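Local coordinates for Cag pathogenicity island protein (Cag10) (Helicobacter pylori 26695, PDB 6IQT) that probably serves as a VirB8-like inner-membrane component of the Cag type IV secretion system, this chain being part of its VirB8 domain and able to self-associate, at residues A29-A34 against F152-F157. Sequence-based numbering, arbitrary orientation.
Sequences AVVDSA and FGFKVF
A34 sets its methyl over one face of the F154 ring: CB of A34 lies 3.7 Å from the ring centroid and 22° off the ring normal, which meets the geometry of a CH-pi contact. The methyl is displaced toward the rim, since its shortest approach is to CG of F154, at 3.5 Å. With CG anti to the backbone N (chi1 179°), F154 presents its ring face to the A34 methyl. One turn back, V31 brings CG1 obliquely to CE1 of the same ring at 4.2 Å, the two side chains crossing at about a right angle. V30 meets the other phenylalanine, its CG1 standing 4.1 Å from CD2 of F152; this pair lies nearer the surface, whereas A34, V31 and F154 are buried.

A29 occupies the N-cap position, and its O accepts from S33 N and, on the opposite face of its carbonyl plane, from S33 OG (2.9 Å). Further out, F154 stacks with Y135 of the neighbouring strand 125-137, and D32 forms a salt bridge with R96 of strand 84-98. Together, the contacts of V30, V31 and A34 pack the first turn of helix 30-43 against the beginning of strand 154-163, the outermost of the sheet within this chain, in the helix-on-curved-antiparallel-sheet packing of the NTF2-like fold found in VirB8 domains.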
loop_
_atom_site.group_PDB
_atom_site.type_symbol
_atom_site.label_atom_id
_atom_site.label_comp_id
_atom_site.label_asym_id
_atom_site.label_seq_id
_atom_site.Cartn_x
_atom_site.Cartn_y
_atom_site.Cartn_z
ATOM N N ALA A 29 8.334 -9.371 18.838
ATOM C CA ALA A 29 8.577 -10.803 18.807
ATOM C C ALA A 29 7.204 -11.318 18.419
ATOM O O ALA A 29 7.038 -11.918 17.356
ATOM C CB ALA A 29 9.065 -11.417 20.132
ATOM N N VAL A 30 6.201 -11.003 19.248
ATOM C CA VAL A 30 4.832 -11.425 18.947
ATOM C C VAL A 30 4.295 -10.653 17.745
ATOM O O VAL A 30 3.680 -11.233 16.843
ATOM C CB VAL A 30 3.924 -11.255 20.186
ATOM C CG1 VAL A 30 2.459 -11.384 19.800
ATOM C CG2 VAL A 30 4.267 -12.287 21.243
ATOM N N VAL A 31 4.528 -9.339 17.709
ATOM C CA VAL A 31 4.086 -8.539 16.568
ATOM C C VAL A 31 4.728 -9.058 15.289
ATOM O O VAL A 31 4.062 -9.243 14.260
ATOM C CB VAL A 31 4.403 -7.046 16.799
ATOM C CG1 VAL A 31 4.331 -6.255 15.484
ATOM C CG2 VAL A 31 3.429 -6.439 17.806
ATOM N N ASP A 32 6.036 -9.307 15.340
ATOM C CA ASP A 32 6.755 -9.717 14.140
ATOM C C ASP A 32 6.308 -11.098 13.668
ATOM O O ASP A 32 6.173 -11.321 12.460
ATOM C CB ASP A 32 8.269 -9.684 14.394
ATOM C CG ASP A 32 8.812 -8.243 14.567
ATOM O OD1 ASP A 32 8.046 -7.266 14.464
ATOM O OD2 ASP A 32 10.023 -8.081 14.795
ATOM N N SER A 33 6.072 -12.034 14.602
ATOM C CA SER A 33 5.567 -13.361 14.234
ATOM C C SER A 33 4.174 -13.281 13.622
ATOM O O SER A 33 3.872 -13.972 12.636
ATOM C CB SER A 33 5.534 -14.281 15.462
ATOM O OG SER A 33 6.836 -14.469 15.987
ATOM N N ALA A 34 3.285 -12.497 14.237
ATOM C CA ALA A 34 1.937 -12.344 13.695
ATOM C C ALA A 34 1.975 -11.717 12.307
ATOM O O ALA A 34 1.252 -12.146 11.391
ATOM C CB ALA A 34 1.084 -11.494 14.653
ATOM N N PHE A 152 -3.453 -14.222 20.613
ATOM C CA PHE A 152 -3.252 -12.983 21.347
ATOM C C PHE A 152 -3.979 -11.806 20.703
ATOM O O PHE A 152 -3.792 -10.664 21.130
ATOM C CB PHE A 152 -1.747 -12.708 21.494
ATOM C CG PHE A 152 -1.012 -13.780 22.278
ATOM C CD1 PHE A 152 -1.613 -14.399 23.364
ATOM C CD2 PHE A 152 0.255 -14.195 21.906
ATOM C CE1 PHE A 152 -0.953 -15.398 24.089
ATOM C CE2 PHE A 152 0.913 -15.197 22.617
ATOM C CZ PHE A 152 0.302 -15.800 23.708
ATOM N N GLY A 153 -4.819 -12.065 19.707
ATOM C CA GLY A 153 -5.650 -11.025 19.125
ATOM C C GLY A 153 -4.932 -9.916 18.373
ATOM O O GLY A 153 -5.338 -8.756 18.468
ATOM N N PHE A 154 -3.875 -10.237 17.625
ATOM C CA PHE A 154 -3.280 -9.265 16.707
ATOM C C PHE A 154 -4.254 -8.984 15.566
ATOM O O PHE A 154 -4.670 -9.919 14.871
ATOM C CB PHE A 154 -1.966 -9.824 16.166
ATOM C CG PHE A 154 -1.260 -8.941 15.179
ATOM C CD1 PHE A 154 -0.340 -8.000 15.610
ATOM C CD2 PHE A 154 -1.445 -9.112 13.816
ATOM C CE1 PHE A 154 0.348 -7.211 14.704
ATOM C CE2 PHE A 154 -0.752 -8.318 12.899
ATOM C CZ PHE A 154 0.136 -7.363 13.349
ATOM N N LYS A 155 -4.626 -7.711 15.366
ATOM C CA LYS A 155 -5.605 -7.360 14.336
ATOM C C LYS A 155 -5.083 -6.281 13.394
ATOM O O LYS A 155 -4.679 -5.208 13.842
ATOM C CB LYS A 155 -6.911 -6.881 14.962
ATOM C CG LYS A 155 -7.569 -7.909 15.880
ATOM C CD LYS A 155 -8.050 -9.114 15.102
ATOM C CE LYS A 155 -8.766 -10.081 16.069
ATOM N NZ LYS A 155 -9.271 -11.328 15.410
ATOM N N VAL A 156 -5.150 -6.553 12.085
ATOM C CA VAL A 156 -4.764 -5.594 11.051
ATOM C C VAL A 156 -5.959 -4.707 10.723
ATOM O O VAL A 156 -7.069 -5.202 10.499
ATOM C CB VAL A 156 -4.260 -6.319 9.790
ATOM C CG1 VAL A 156 -3.946 -5.321 8.669
ATOM C CG2 VAL A 156 -3.022 -7.169 10.134
ATOM N N PHE A 157 -5.729 -3.392 10.670
ATOM C CA PHE A 157 -6.793 -2.444 10.361
ATOM C C PHE A 157 -6.674 -1.836 8.983
ATOM O O PHE A 157 -7.674 -1.333 8.460
ATOM C CB PHE A 157 -6.813 -1.303 11.387
ATOM C CG PHE A 157 -7.420 -1.688 12.695
ATOM C CD1 PHE A 157 -6.761 -2.573 13.549
ATOM C CD2 PHE A 157 -8.648 -1.167 13.086
ATOM C CE1 PHE A 157 -7.328 -2.941 14.776
ATOM C CE2 PHE A 157 -9.216 -1.523 14.315
ATOM C CZ PHE A 157 -8.553 -2.411 15.159
#